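Local coordinates for protein protease lasA (Pseudomonas aeruginosa, PDB 3IT5) that cleaves peptide bonds as a zinc-dependent M23 endopeptidase, degrading elastin and the pentaglycine cross-links of staphylococcal cell-wall peptidoglycan, at residues 5-10 with 123-128; 15-20 with 49-54; 66-69 with 75-78; 101-104 with 108-111; 157-162 with 166-171. All coordinates share one frame; numbering follows the deposited sequence.

Contact 1 of 5, residues 5-10 with 123-128; sequences NLMQLP and FSLLYN
F123 and L125, which receive P10 and M7, flank S124, whose OG is gripped by hydrogen bonds to both S34 OG and N25 OD1. No hydrogen bond joins the two segments; they meet through apolar groups that are all buried. P10 lays its ring over one face of the F123 ring in a CH-pi contact, CG standing 3.6 Å from the F123 ring centroid and only 8° off the ring normal. CB of P10 comes down toward one side of the same ring, 3.8 Å from F123 CD1, while CD leans toward the far side around CE2 and CZ. The loop 5-10 runs here roughly antiparallel to strand 121-127, one of the central strands of the curled antiparallel sheet that carries the zinc site of this M23 peptidase. F123 follows the zinc ligand H122, and its side chain lies about 7 Å from the zinc ion; the rings of F35 and Y79 also meet it. Two residues further along the strand, L125 sends CD1 to the end of M7, 3.8 Å from its CE and 4.0 Å from its SD. M7 makes this reach with an extended chi2 followed by a bend at chi3 (-92°), which turns the terminal methyl aside. On the loop itself, a probable backbone hydrogen bond from Q8 N to A54 O places it beside segment 49-54.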
# COMPACT_ATOMS: atom_id res chain seq x y z
N ASN A 5 -1.32 4.42 15.41
CA ASN A 5 -1.42 3.01 15.83
C ASN A 5 -2.49 2.23 15.05
O ASN A 5 -2.84 1.10 15.42
CB ASN A 5 -1.69 2.93 17.33
CG ASN A 5 -3.06 3.48 17.71
OD1 ASN A 5 -3.64 4.28 16.97
ND2 ASN A 5 -3.57 3.06 18.86
N LEU A 6 -3.03 2.84 14.00
CA LEU A 6 -4.12 2.25 13.22
C LEU A 6 -3.64 1.33 12.11
O LEU A 6 -4.29 0.32 11.80
CB LEU A 6 -5.02 3.35 12.63
CG LEU A 6 -6.26 2.93 11.82
CD1 LEU A 6 -7.20 2.01 12.61
CD2 LEU A 6 -7.00 4.15 11.32
N MET A 7 -2.50 1.66 11.51
CA MET A 7 -2.04 0.99 10.30
C MET A 7 -0.63 0.43 10.35
O MET A 7 0.28 1.02 10.94
CB MET A 7 -2.19 1.92 9.10
CG MET A 7 -3.60 1.99 8.56
SD MET A 7 -3.77 3.18 7.24
CE MET A 7 -4.24 4.62 8.19
N GLN A 8 -0.46 -0.73 9.71
CA GLN A 8 0.83 -1.31 9.40
C GLN A 8 1.00 -1.27 7.87
O GLN A 8 0.08 -0.89 7.15
CB GLN A 8 0.91 -2.77 9.90
CG GLN A 8 -0.13 -3.71 9.26
CD GLN A 8 0.32 -5.16 9.21
OE1 GLN A 8 0.54 -5.70 8.13
NE2 GLN A 8 0.44 -5.79 10.37
N LEU A 9 2.18 -1.67 7.39
CA LEU A 9 2.43 -1.78 5.94
C LEU A 9 1.64 -2.96 5.34
O LEU A 9 1.45 -3.98 6.01
CB LEU A 9 3.93 -1.94 5.68
CG LEU A 9 4.83 -0.78 6.15
CD1 LEU A 9 6.28 -1.25 6.34
CD2 LEU A 9 4.75 0.41 5.19
N PRO A 10 1.19 -2.82 4.07
CA PRO A 10 0.30 -3.81 3.44
C PRO A 10 0.98 -5.09 2.93
O PRO A 10 0.66 -5.58 1.84
CB PRO A 10 -0.34 -3.02 2.29
CG PRO A 10 0.71 -2.04 1.91
CD PRO A 10 1.42 -1.66 3.18
N PHE A 123 -1.12 0.97 -3.68
CA PHE A 123 -1.76 1.01 -2.36
C PHE A 123 -2.11 2.45 -1.96
O PHE A 123 -1.22 3.29 -1.85
CB PHE A 123 -0.81 0.34 -1.34
CG PHE A 123 -1.14 0.60 0.10
CD1 PHE A 123 -2.20 -0.06 0.72
CD2 PHE A 123 -0.36 1.48 0.85
CE1 PHE A 123 -2.49 0.17 2.06
CE2 PHE A 123 -0.64 1.71 2.20
CZ PHE A 123 -1.71 1.06 2.80
N SER A 124 -3.40 2.71 -1.73
CA SER A 124 -3.90 4.09 -1.55
C SER A 124 -4.59 4.35 -0.21
O SER A 124 -5.29 3.49 0.32
CB SER A 124 -4.86 4.45 -2.67
OG SER A 124 -4.31 4.14 -3.94
N LEU A 125 -4.42 5.57 0.30
CA LEU A 125 -5.05 6.01 1.54
C LEU A 125 -6.31 6.82 1.26
O LEU A 125 -6.29 7.80 0.51
CB LEU A 125 -4.06 6.83 2.38
CG LEU A 125 -4.45 7.30 3.79
CD1 LEU A 125 -4.68 6.14 4.75
CD2 LEU A 125 -3.36 8.23 4.33
N LEU A 126 -7.41 6.41 1.90
CA LEU A 126 -8.70 7.08 1.75
C LEU A 126 -9.30 7.52 3.08
O LEU A 126 -8.83 7.12 4.15
CB LEU A 126 -9.70 6.19 1.01
CG LEU A 126 -9.41 5.88 -0.46
CD1 LEU A 126 -8.44 4.71 -0.60
CD2 LEU A 126 -10.70 5.60 -1.20
N TYR A 127 -10.33 8.36 2.99
CA TYR A 127 -11.09 8.80 4.16
C TYR A 127 -12.47 9.19 3.68
O TYR A 127 -12.61 10.05 2.81
CB TYR A 127 -10.40 9.97 4.85
CG TYR A 127 -11.02 10.37 6.17
CD1 TYR A 127 -10.92 9.54 7.29
CD2 TYR A 127 -11.72 11.57 6.30
CE1 TYR A 127 -11.50 9.90 8.51
CE2 TYR A 127 -12.30 11.94 7.50
CZ TYR A 127 -12.19 11.10 8.61
OH TYR A 127 -12.76 11.46 9.80
N ASN A 128 -13.49 8.53 4.24
CA ASN A 128 -14.89 8.72 3.85
C ASN A 128 -15.16 8.52 2.35
O ASN A 128 -16.09 9.11 1.78
CB ASN A 128 -15.41 10.08 4.34
CG ASN A 128 -15.62 10.12 5.85
OD1 ASN A 128 -15.90 9.09 6.47
ND2 ASN A 128 -15.48 11.29 6.44

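Contact 2 of 5, residues 15-20 with 49-54; sequences YSWQPN and YSVVAA
W17 swings its indole toward segment 49-54 by setting CG anti to the carbonyl carbon (chi1 -73°), and a chi2 of only 11° puts the six-membered half of the ring foremost. Y49 has a similar first torsion (chi1 -64°), but there it carries the phenol ring away from the indole, so that CB does the touching, 3.6 Å from W17 CZ2. The next contact is polar on one side only: S50 O lies 3.1 Å from W17 CZ2 and 3.2 Å from W17 CH2, approaching the indole obliquely. V51 completes the set with CG2, which sits at the indole edge and near its plane, 3.9 Å from W17 CH2. Strands 16-19 and 50-52 are not paired here; their segments' nearest CA atoms, those of W17 and Y49, are 9.5 Å apart, and the indole bridges the gap. W11 stacks on the same indole, and Y39 meets the Y49 ring edge to face. The spot lies beside the catalytic region, the side chain of W17 being about 8 Å from that of H120, a probable proton donor or acceptor. S50 OG is hydrogen-bonded to K98 NZ, so of this residue the carbonyl, not the hydroxyl, meets the indole. Across the contact, then, cohesion is mainly apolar, and any electrostatic attraction between S50 O and the CZ2 and CH2 carbons is probably weak.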
# COMPACT_ATOMS: atom_id res chain seq x y z
N TYR A 15 8.28 -9.45 7.25
CA TYR A 15 8.83 -9.48 5.90
C TYR A 15 9.05 -8.05 5.36
O TYR A 15 8.56 -7.08 5.93
CB TYR A 15 7.94 -10.32 4.98
CG TYR A 15 7.78 -11.76 5.46
CD1 TYR A 15 8.62 -12.77 4.98
CD2 TYR A 15 6.82 -12.10 6.41
CE1 TYR A 15 8.48 -14.10 5.43
CE2 TYR A 15 6.67 -13.40 6.86
CZ TYR A 15 7.50 -14.40 6.37
OH TYR A 15 7.35 -15.68 6.84
N SER A 16 9.82 -7.94 4.28
CA SER A 16 10.27 -6.65 3.77
C SER A 16 10.05 -6.53 2.26
O SER A 16 10.51 -7.38 1.49
CB SER A 16 11.75 -6.44 4.09
OG SER A 16 12.01 -6.57 5.48
N TRP A 17 9.35 -5.47 1.85
CA TRP A 17 9.17 -5.16 0.44
C TRP A 17 9.80 -3.81 0.12
O TRP A 17 10.09 -3.02 1.03
CB TRP A 17 7.68 -5.11 0.08
CG TRP A 17 6.99 -6.43 0.00
CD1 TRP A 17 7.46 -7.65 0.41
CD2 TRP A 17 5.66 -6.66 -0.47
NE1 TRP A 17 6.52 -8.62 0.20
CE2 TRP A 17 5.40 -8.04 -0.33
CE3 TRP A 17 4.66 -5.83 -1.00
CZ2 TRP A 17 4.19 -8.62 -0.71
CZ3 TRP A 17 3.45 -6.40 -1.36
CH2 TRP A 17 3.22 -7.78 -1.22
N GLN A 18 9.99 -3.55 -1.17
CA GLN A 18 10.54 -2.27 -1.64
C GLN A 18 9.44 -1.32 -2.12
O GLN A 18 8.77 -1.61 -3.13
CB GLN A 18 11.51 -2.50 -2.81
CG GLN A 18 12.74 -3.33 -2.50
CD GLN A 18 13.56 -3.56 -3.75
OE1 GLN A 18 13.59 -2.72 -4.65
NE2 GLN A 18 14.23 -4.70 -3.82
N PRO A 19 9.26 -0.18 -1.43
CA PRO A 19 8.28 0.80 -1.90
C PRO A 19 8.87 1.77 -2.92
O PRO A 19 10.09 1.94 -2.99
CB PRO A 19 7.90 1.55 -0.62
CG PRO A 19 9.16 1.49 0.22
CD PRO A 19 9.93 0.25 -0.19
N ASN A 20 8.01 2.39 -3.72
CA ASN A 20 8.43 3.47 -4.62
C ASN A 20 7.83 4.80 -4.14
O ASN A 20 7.14 4.84 -3.12
CB ASN A 20 8.07 3.16 -6.08
CG ASN A 20 6.61 3.46 -6.43
OD1 ASN A 20 5.76 3.65 -5.55
ND2 ASN A 20 6.31 3.51 -7.72
N TYR A 49 3.89 -12.10 -4.25
CA TYR A 49 3.81 -12.29 -2.80
C TYR A 49 2.54 -11.73 -2.16
O TYR A 49 1.73 -11.09 -2.83
CB TYR A 49 5.10 -11.77 -2.15
CG TYR A 49 6.31 -12.58 -2.58
CD1 TYR A 49 6.69 -13.73 -1.89
CD2 TYR A 49 7.05 -12.22 -3.72
CE1 TYR A 49 7.78 -14.49 -2.29
CE2 TYR A 49 8.15 -12.98 -4.13
CZ TYR A 49 8.51 -14.11 -3.41
OH TYR A 49 9.58 -14.87 -3.81
N SER A 50 2.37 -12.00 -0.87
CA SER A 50 1.10 -11.75 -0.19
C SER A 50 0.88 -10.29 0.19
O SER A 50 1.72 -9.67 0.85
CB SER A 50 1.00 -12.65 1.06
OG SER A 50 1.15 -14.02 0.70
N VAL A 51 -0.27 -9.76 -0.23
CA VAL A 51 -0.76 -8.46 0.23
C VAL A 51 -1.73 -8.67 1.40
O VAL A 51 -2.66 -9.48 1.32
CB VAL A 51 -1.47 -7.67 -0.90
CG1 VAL A 51 -2.01 -6.34 -0.38
CG2 VAL A 51 -0.54 -7.44 -2.10
N VAL A 52 -1.50 -7.96 2.50
CA VAL A 52 -2.36 -8.05 3.68
C VAL A 52 -3.02 -6.71 4.00
O VAL A 52 -2.52 -5.64 3.60
CB VAL A 52 -1.61 -8.59 4.93
CG1 VAL A 52 -0.87 -9.90 4.63
CG2 VAL A 52 -0.65 -7.54 5.48
N ALA A 53 -4.13 -6.77 4.73
CA ALA A 53 -4.82 -5.58 5.21
C ALA A 53 -3.90 -4.73 6.08
O ALA A 53 -3.24 -5.23 7.00
CB ALA A 53 -6.08 -5.96 5.98
N ALA A 54 -3.85 -3.44 5.77
CA ALA A 54 -3.04 -2.50 6.52
C ALA A 54 -3.68 -2.17 7.87
O ALA A 54 -3.02 -1.66 8.77
CB ALA A 54 -2.81 -1.24 5.72

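Contact 3 of 5, residues 66-69 with 75-78; sequences QVRV and WATN
R68 grips N78 side-on with two nitrogens that share one acceptor, OD1. NE makes the straighter bond (162°), close to the amide carbonyl plane, though its modelled 2.5 Å from N78 OD1 is shorter than expected and doubtful as a length. NH2, 3.0 Å from N78 OD1, comes in bent (131°) from above that plane. The oxygen lies in the guanidinium plane, whereas the amide plane of N78 is turned well away from it. At the other end of that amide, N78 ND2 donates to Q66 OE1 at 3.0 Å, arriving above the plane of the glutamine carbonyl. R68 gets there by folding at chi2 (100°) and chi3, which brings its guanidinium back over the neighbouring strand. Beneath this polar face, the beta hairpin of strands 66-70 and 75-83 is closed by the hydrogen-bonded pair V69 and T77, N to O both ways at 2.9 Å; R68 and N78 form the adjoining non-hydrogen-bonded pair. V69 and T77 project to the opposite face, where T77 OG1 bonds to Y79 OH. A76 CB packs against R68 CD at 4.0 Å. Accepting at OD1 and donating at ND2, the buried N78 amide has its rotation fixed, and the arginine charge may polarise it and strengthen ND2 as a donor.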
# COMPACT_ATOMS: atom_id res chain seq x y z
N GLN A 66 -8.98 -5.78 -7.48
CA GLN A 66 -9.07 -4.62 -6.59
C GLN A 66 -9.88 -4.87 -5.33
O GLN A 66 -10.96 -5.48 -5.38
CB GLN A 66 -9.61 -3.39 -7.33
CG GLN A 66 -9.25 -2.07 -6.64
CD GLN A 66 -9.71 -0.83 -7.40
OE1 GLN A 66 -9.01 0.19 -7.41
NE2 GLN A 66 -10.89 -0.89 -8.01
N VAL A 67 -9.35 -4.37 -4.21
CA VAL A 67 -9.92 -4.56 -2.87
C VAL A 67 -9.79 -3.26 -2.08
O VAL A 67 -8.79 -2.54 -2.22
CB VAL A 67 -9.17 -5.69 -2.09
CG1 VAL A 67 -9.53 -5.69 -0.60
CG2 VAL A 67 -9.48 -7.06 -2.69
N ARG A 68 -10.79 -2.97 -1.25
CA ARG A 68 -10.75 -1.84 -0.32
C ARG A 68 -11.05 -2.35 1.10
O ARG A 68 -11.92 -3.20 1.29
CB ARG A 68 -11.77 -0.76 -0.75
CG ARG A 68 -11.98 0.42 0.21
CD ARG A 68 -11.21 1.70 -0.20
NE ARG A 68 -11.21 1.96 -1.64
CZ ARG A 68 -12.09 2.71 -2.30
NH1 ARG A 68 -13.08 3.33 -1.66
NH2 ARG A 68 -11.97 2.86 -3.61
N VAL A 69 -10.30 -1.85 2.08
CA VAL A 69 -10.56 -2.16 3.48
C VAL A 69 -10.98 -0.87 4.18
O VAL A 69 -10.23 0.12 4.19
CB VAL A 69 -9.33 -2.82 4.18
CG1 VAL A 69 -9.63 -3.15 5.64
CG2 VAL A 69 -8.92 -4.09 3.43
N TRP A 75 -11.54 6.18 7.65
CA TRP A 75 -10.22 5.84 7.13
C TRP A 75 -10.25 4.52 6.38
O TRP A 75 -10.76 3.52 6.89
CB TRP A 75 -9.17 5.79 8.25
CG TRP A 75 -8.75 7.15 8.75
CD1 TRP A 75 -9.02 7.70 9.96
CD2 TRP A 75 -7.97 8.12 8.03
NE1 TRP A 75 -8.47 8.96 10.05
CE2 TRP A 75 -7.82 9.24 8.88
CE3 TRP A 75 -7.40 8.15 6.76
CZ2 TRP A 75 -7.12 10.39 8.49
CZ3 TRP A 75 -6.69 9.29 6.37
CH2 TRP A 75 -6.56 10.39 7.23
N ALA A 76 -9.70 4.52 5.17
CA ALA A 76 -9.74 3.33 4.32
C ALA A 76 -8.47 3.17 3.52
O ALA A 76 -7.73 4.13 3.29
CB ALA A 76 -10.95 3.39 3.39
N THR A 77 -8.21 1.94 3.09
CA THR A 77 -7.07 1.68 2.22
C THR A 77 -7.52 0.96 0.95
O THR A 77 -8.39 0.09 0.99
CB THR A 77 -5.97 0.89 2.95
OG1 THR A 77 -6.55 -0.19 3.69
CG2 THR A 77 -5.21 1.80 3.91
N ASN A 78 -6.93 1.36 -0.17
CA ASN A 78 -7.21 0.72 -1.44
C ASN A 78 -6.04 -0.13 -1.92
O ASN A 78 -4.88 0.21 -1.67
CB ASN A 78 -7.58 1.76 -2.49
CG ASN A 78 -8.46 1.20 -3.59
OD1 ASN A 78 -9.65 0.97 -3.39
ND2 ASN A 78 -7.87 0.96 -4.76

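Contact 4 of 5, residues 101-104 with 108-111; sequences VYAG and TALC
A103 presses its methyl against the C-terminal end of the short helix 106-109: CB lies 3.6 Å from A109 N and 3.8 Å from A109 CB. Neither alanine has a side-chain torsion to adjust, so the backbone alone aims these methyls, that of A103 toward the helix, that of A109 neither toward nor away from 101-104. T108 adds a looser touch through CB, 4.3 Å from A103 CB. Its chi1 of -53° sets OG1 beside the backbone N and anti to the carbonyl carbon, and the hydroxyl there finds N105 OD1, its main partner. Just before A103, Y102 holds its ring between its own backbone N and carbonyl carbon (chi1 60°) and meets W17 edge to face, well apart from the helix. Segment 101-104 is the exit of strand 98-102, and the helix follows it within the M23 domain. L110 is the first residue to leave helical geometry, although C111 N still reaches back to T108 O at 3.0 Å. C111 turns SG into a disulfide with C65, tying the end of this turn to another part of the domain. The side of the helix end bearing A109 faces the active site, since A109 O is hydrogen-bonded to H81 ND1, H81 being a probable proton donor or acceptor. A103 also shares a backbone hydrogen bond with H81. The contact is van der Waals in character and holds no hydrogen bond across the segments, while the A109 carbonyl beside it is consistent with a second-shell acceptor that orients the H81 imidazole.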
# COMPACT_ATOMS: atom_id res chain seq x y z
N VAL A 101 -2.71 -11.84 -3.46
CA VAL A 101 -1.35 -11.58 -3.94
C VAL A 101 -1.40 -10.40 -4.89
O VAL A 101 -2.48 -10.05 -5.38
CB VAL A 101 -0.74 -12.81 -4.67
CG1 VAL A 101 -0.39 -13.92 -3.68
CG2 VAL A 101 -1.68 -13.33 -5.76
N TYR A 102 -0.26 -9.76 -5.14
CA TYR A 102 -0.19 -8.84 -6.27
C TYR A 102 -0.01 -9.65 -7.56
O TYR A 102 0.53 -10.75 -7.53
CB TYR A 102 0.84 -7.72 -6.09
CG TYR A 102 2.29 -8.12 -5.91
CD1 TYR A 102 3.10 -8.41 -7.01
CD2 TYR A 102 2.87 -8.14 -4.64
CE1 TYR A 102 4.44 -8.75 -6.85
CE2 TYR A 102 4.21 -8.48 -4.47
CZ TYR A 102 4.99 -8.78 -5.57
OH TYR A 102 6.31 -9.12 -5.40
N ALA A 103 -0.51 -9.11 -8.67
CA ALA A 103 -0.59 -9.87 -9.92
C ALA A 103 0.76 -10.07 -10.60
O ALA A 103 1.58 -9.15 -10.67
CB ALA A 103 -1.60 -9.21 -10.87
N GLY A 104 0.98 -11.28 -11.10
CA GLY A 104 2.19 -11.62 -11.86
C GLY A 104 1.95 -11.65 -13.36
O GLY A 104 2.83 -12.06 -14.13
N THR A 108 -4.40 -9.59 -15.56
CA THR A 108 -5.09 -9.45 -14.28
C THR A 108 -4.71 -8.12 -13.63
O THR A 108 -5.59 -7.40 -13.15
CB THR A 108 -4.78 -10.62 -13.34
OG1 THR A 108 -5.04 -11.85 -14.03
CG2 THR A 108 -5.63 -10.55 -12.08
N ALA A 109 -3.42 -7.78 -13.67
CA ALA A 109 -2.90 -6.54 -13.10
C ALA A 109 -3.69 -5.29 -13.51
O ALA A 109 -3.78 -4.32 -12.76
CB ALA A 109 -1.42 -6.37 -13.45
N LEU A 110 -4.26 -5.34 -14.71
CA LEU A 110 -4.99 -4.20 -15.23
C LEU A 110 -6.42 -4.58 -15.61
O LEU A 110 -6.91 -4.21 -16.67
CB LEU A 110 -4.24 -3.58 -16.43
CG LEU A 110 -2.79 -3.14 -16.20
CD1 LEU A 110 -2.11 -2.85 -17.51
CD2 LEU A 110 -2.68 -1.93 -15.26
N CYS A 111 -7.10 -5.32 -14.72
CA CYS A 111 -8.50 -5.71 -14.93
C CYS A 111 -9.45 -4.51 -15.02
O CYS A 111 -10.50 -4.57 -15.67
CB CYS A 111 -8.96 -6.69 -13.84
SG CYS A 111 -9.59 -5.96 -12.30

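Contact 5 of 5, residues 157-162 with 166-171; sequences RYYFYN and GTTHCA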
# COMPACT_ATOMS: atom_id res chain seq x y z
N ARG A 157 13.62 13.99 -0.12
CA ARG A 157 12.24 14.51 -0.14
C ARG A 157 11.20 13.44 0.19
O ARG A 157 10.22 13.72 0.89
CB ARG A 157 11.92 15.14 -1.50
CG ARG A 157 12.91 16.20 -1.95
CD ARG A 157 12.51 16.76 -3.30
NE ARG A 157 13.69 17.08 -4.10
CZ ARG A 157 14.03 16.44 -5.21
NH1 ARG A 157 13.28 15.46 -5.69
NH2 ARG A 157 15.13 16.80 -5.86
N TYR A 158 11.40 12.24 -0.34
CA TYR A 158 10.51 11.11 -0.07
C TYR A 158 11.22 10.10 0.82
O TYR A 158 12.31 9.63 0.49
CB TYR A 158 10.08 10.43 -1.38
CG TYR A 158 9.18 9.23 -1.17
CD1 TYR A 158 7.85 9.40 -0.79
CD2 TYR A 158 9.65 7.93 -1.35
CE1 TYR A 158 7.01 8.31 -0.59
CE2 TYR A 158 8.82 6.83 -1.16
CZ TYR A 158 7.50 7.03 -0.78
OH TYR A 158 6.65 5.96 -0.59
N TYR A 159 10.59 9.78 1.95
CA TYR A 159 11.18 8.84 2.90
C TYR A 159 10.16 8.27 3.89
O TYR A 159 9.10 8.85 4.12
CB TYR A 159 12.33 9.51 3.67
CG TYR A 159 11.97 10.84 4.32
CD1 TYR A 159 11.39 10.89 5.59
CD2 TYR A 159 12.21 12.04 3.66
CE1 TYR A 159 11.06 12.10 6.18
CE2 TYR A 159 11.88 13.26 4.24
CZ TYR A 159 11.30 13.29 5.50
OH TYR A 159 10.97 14.49 6.08
N PHE A 160 10.50 7.12 4.45
CA PHE A 160 9.79 6.54 5.57
C PHE A 160 10.66 6.76 6.81
O PHE A 160 11.75 6.21 6.90
CB PHE A 160 9.57 5.04 5.35
CG PHE A 160 8.60 4.72 4.23
CD1 PHE A 160 7.29 4.34 4.52
CD2 PHE A 160 9.00 4.79 2.90
CE1 PHE A 160 6.40 4.04 3.49
CE2 PHE A 160 8.11 4.49 1.87
CZ PHE A 160 6.81 4.12 2.16
N TYR A 161 10.19 7.60 7.74
CA TYR A 161 10.97 7.86 8.95
C TYR A 161 10.50 7.01 10.12
O TYR A 161 9.37 7.16 10.60
CB TYR A 161 10.97 9.35 9.32
CG TYR A 161 11.73 9.66 10.61
CD1 TYR A 161 13.12 9.65 10.64
CD2 TYR A 161 11.04 9.94 11.79
CE1 TYR A 161 13.82 9.93 11.81
CE2 TYR A 161 11.73 10.21 12.97
CZ TYR A 161 13.12 10.20 12.97
OH TYR A 161 13.81 10.47 14.13
N ASN A 162 11.37 6.10 10.57
CA ASN A 162 11.10 5.26 11.73
C ASN A 162 11.18 6.08 13.02
O ASN A 162 12.26 6.52 13.42
CB ASN A 162 12.07 4.07 11.77
CG ASN A 162 11.72 3.06 12.85
OD1 ASN A 162 11.27 3.41 13.95
ND2 ASN A 162 11.93 1.79 12.55
N GLY A 166 14.78 6.28 14.86
CA GLY A 166 15.40 7.49 14.32
C GLY A 166 15.96 7.32 12.92
O GLY A 166 16.63 8.22 12.41
N THR A 167 15.68 6.17 12.31
CA THR A 167 16.21 5.82 10.98
C THR A 167 15.35 6.33 9.83
O THR A 167 14.12 6.38 9.92
CB THR A 167 16.40 4.29 10.82
OG1 THR A 167 15.26 3.61 11.35
CG2 THR A 167 17.63 3.82 11.56
N THR A 168 16.03 6.70 8.74
CA THR A 168 15.37 7.13 7.51
C THR A 168 15.45 6.01 6.47
O THR A 168 16.49 5.38 6.30
CB THR A 168 16.03 8.42 6.96
OG1 THR A 168 15.98 9.43 7.98
CG2 THR A 168 15.32 8.94 5.71
N HIS A 169 14.33 5.78 5.78
CA HIS A 169 14.20 4.63 4.88
C HIS A 169 13.80 5.07 3.48
O HIS A 169 12.78 5.72 3.28
CB HIS A 169 13.21 3.62 5.45
CG HIS A 169 13.57 3.15 6.83
ND1 HIS A 169 14.18 1.94 7.07
CD2 HIS A 169 13.42 3.75 8.03
CE1 HIS A 169 14.38 1.81 8.37
NE2 HIS A 169 13.93 2.89 8.98
N CYS A 170 14.62 4.68 2.50
CA CYS A 170 14.51 5.18 1.14
C CYS A 170 13.64 4.31 0.24
O CYS A 170 13.42 3.13 0.53
CB CYS A 170 15.91 5.34 0.52
SG CYS A 170 17.07 6.38 1.48
N ALA A 171 13.16 4.90 -0.85
CA ALA A 171 12.50 4.15 -1.91
C ALA A 171 13.49 3.14 -2.48
O ALA A 171 14.69 3.43 -2.57
CB ALA A 171 12.00 5.08 -2.98
O HOH W 1 13.18 7.69 -0.92
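F160 and H169 form the central hydrogen-bonded pair of a beta hairpin, strands 159-162 and 168-169, at the margin of a four-stranded antiparallel sheet. F160 N donates to H169 O at 2.9 Å in an almost straight bond (177°); the return bond, H169 N to F160 O, is 2.8 Å long but bent to 132°. Toward the turn, N162 N is satisfied by T167 O at 2.8 Å, and N162 O accepts from G166 N at 2.9 Å. G166 has a positive phi there, as the chain reverses. Y159 and Y161 bond through their backbones to N145 and R143 of strand 142-145 instead. Beyond the paired residues the two chains have drawn apart, and a water spans them: it donates to Y158 O at 2.6 Å and accepts from A171 N at 2.8 Å.

Side chains settle much of their polarity locally. T167 OG1 and H169 NE2 are hydrogen-bonded at 2.8 Å, either being able to donate, while N162 OD1 accepts a hydrogen bond from S164 N in the connecting turn. The T167–H169 bond would limit rotation of the imidazole, whose NE2 lies beside N162 CB and whose ring Y142 meets edge to face. On the other side of the hairpin T168 CG2 lies against Y159 CB, and the Y161 ring edge meets T168 OG1. F160, sharing a face with H169, meets F35 edge to face. C170 is in a disulfide with C155. Next to it, the methyl of A171 lies at the edge of the Y158 ring, CB 4.0 Å from CD2.

In the fold
From the N terminus, residues 5-10 open the widest loop, which closes only when strand 121-127 arrives in contact 1. Contacts 2, 3 and 4 all nest inside it, one after another in series: 15-20 with 49-54, the hairpin 66-69 with 75-78, and the strand-to-helix turn 101-104 with 108-111. Contact 5 follows after contact 1 has closed, and no loops cross. Strand 121-127 neighbours strand 75-83, so contacts 1 and 3 touch directly; strands 50-52 and 98-102 are likewise neighbours, linking contacts 2 and 4. Contact 5 belongs to the separate four-stranded sheet and reaches the main sheet through contact 2, near P19 and N20.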